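Local coordinates for putative lipoprotein (Clostridium perfringens ATCC 13124, PDB 4R7R) that is of uncharacterised function, but is probably a membrane-anchored lipoprotein with an alpha-beta fold that may bind lipid, at residues I45-D48 with L49-L53. Sequence-based numbering, arbitrary orientation.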
loop_
_atom_site.group_PDB
_atom_site.type_symbol
_atom_site.label_atom_id
_atom_site.label_comp_id
_atom_site.label_asym_id
_atom_site.label_seq_id
_atom_site.Cartn_x
_atom_site.Cartn_y
_atom_site.Cartn_z
ATOM N N ILE A 45 -1.109 6.329 -8.666
ATOM C CA ILE A 45 -1.836 6.152 -7.410
ATOM C C ILE A 45 -0.899 6.160 -6.214
ATOM O O ILE A 45 -1.241 6.711 -5.176
ATOM C CB ILE A 45 -2.678 4.818 -7.399
ATOM C CG1 ILE A 45 -3.478 4.690 -6.099
ATOM C CG2 ILE A 45 -1.786 3.581 -7.624
ATOM C CD1 ILE A 45 -4.599 5.710 -5.960
ATOM N N ILE A 46 0.284 5.573 -6.354
ATOM C CA ILE A 46 1.180 5.439 -5.204
ATOM C C ILE A 46 1.768 6.781 -4.837
ATOM O O ILE A 46 1.739 7.190 -3.676
ATOM C CB ILE A 46 2.321 4.436 -5.463
ATOM C CG1 ILE A 46 1.745 3.057 -5.792
ATOM C CG2 ILE A 46 3.247 4.343 -4.243
ATOM C CD1 ILE A 46 0.543 2.658 -4.927
ATOM N N ASP A 47 2.297 7.475 -5.827
ATOM C CA ASP A 47 2.809 8.808 -5.598
ATOM C C ASP A 47 1.771 9.773 -4.979
ATOM O O ASP A 47 2.086 10.554 -4.067
ATOM C CB ASP A 47 3.315 9.377 -6.900
ATOM C CG ASP A 47 4.209 10.546 -6.685
ATOM O OD1 ASP A 47 5.119 10.427 -5.825
ATOM O OD2 ASP A 47 3.986 11.582 -7.351
ATOM N N ASP A 48 0.542 9.714 -5.492
ATOM C CA ASP A 48 -0.528 10.600 -5.066
ATOM C C ASP A 48 -0.911 10.259 -3.631
ATOM O O ASP A 48 -1.186 11.147 -2.812
ATOM C CB ASP A 48 -1.742 10.481 -5.998
ATOM C CG ASP A 48 -1.490 11.078 -7.393
ATOM O OD1 ASP A 48 -0.518 11.856 -7.561
ATOM O OD2 ASP A 48 -2.285 10.783 -8.324
ATOM N N LEU A 49 -0.903 8.962 -3.334
ATOM C CA LEU A 49 -1.231 8.479 -2.004
ATOM C C LEU A 49 -0.184 8.945 -0.995
ATOM O O LEU A 49 -0.528 9.516 0.035
ATOM C CB LEU A 49 -1.333 6.959 -2.000
ATOM C CG LEU A 49 -1.548 6.305 -0.625
ATOM C CD1 LEU A 49 -2.808 6.831 0.031
ATOM C CD2 LEU A 49 -1.614 4.795 -0.750
ATOM N N LEU A 50 1.090 8.709 -1.311
ATOM C CA LEU A 50 2.185 9.005 -0.395
ATOM C C LEU A 50 2.274 10.506 -0.120
ATOM O O LEU A 50 2.562 10.926 1.004
ATOM C CB LEU A 50 3.525 8.488 -0.951
ATOM C CG LEU A 50 3.694 6.971 -1.151
ATOM C CD1 LEU A 50 5.130 6.624 -1.516
ATOM C CD2 LEU A 50 3.242 6.157 0.067
ATOM N N LYS A 51 2.023 11.313 -1.145
ATOM C CA LYS A 51 2.107 12.760 -0.997
ATOM C C LYS A 51 0.950 13.279 -0.146
ATOM O O LYS A 51 1.038 14.354 0.447
ATOM C CB LYS A 51 2.111 13.450 -2.365
ATOM C CG LYS A 51 3.432 13.348 -3.125
ATOM C CD LYS A 51 3.259 13.769 -4.589
ATOM C CE LYS A 51 4.535 14.374 -5.190
ATOM N NZ LYS A 51 5.656 13.402 -5.338
ATOM N N SER A 52 -0.131 12.506 -0.085
ATOM C CA SER A 52 -1.325 12.935 0.632
ATOM C C SER A 52 -1.287 12.509 2.114
ATOM O O SER A 52 -2.069 13.006 2.933
ATOM C CB SER A 52 -2.581 12.385 -0.052
ATOM O OG SER A 52 -2.781 11.012 0.273
ATOM N N LEU A 53 -0.382 11.594 2.456
ATOM C CA LEU A 53 -0.298 11.099 3.835
ATOM C C LEU A 53 0.148 12.168 4.827
ATOM O O LEU A 53 1.191 12.814 4.656
ATOM C CB LEU A 53 0.667 9.907 3.945
ATOM C CG LEU A 53 0.296 8.652 3.171
ATOM C CD1 LEU A 53 1.308 7.554 3.441
ATOM C CD2 LEU A 53 -1.115 8.220 3.503
#
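I45, I46 and D47 give their carbonyls to the amides of L49, L50 and K51, three successive i to i+4 bonds of the helix 45-52; the next, from S52 N to D48 O, is bent and weak at 3.2 Å, and S52 N is shared with L49 O. On the outer side D47 and K51 form a salt bridge one turn apart. A chi1 of -163° sets CG of D47 opposite the backbone N, beside the carbonyl carbon, which brings the carboxylate to the lysine. The K51 chain runs over D47 O and bends at its last torsion (chi4 67°). K51 NZ then meets D47 OD1 on the syn side at 3.1 Å, 18° out of the carboxylate plane, with a weaker bond to OD2. The helix is amphipathic and packs on one face of the antiparallel sheet. I45 and I46 touch I25 of strand 24-29, and I45 and L49 reach L116 of helix 116-125. I46 and L50 lie side by side and point the same way, with CG2 of I46 4.0 Å from CD1 of L50. The L50 side chain touches T11 and S15 of helix 9-17. D48 turns its carboxylate back to R44 in a salt bridge. In the last turn S52 OG donates a hydrogen bond to L49 O at 2.7 Å. S52 N donates to L49 O from the same face at 3.0 Å.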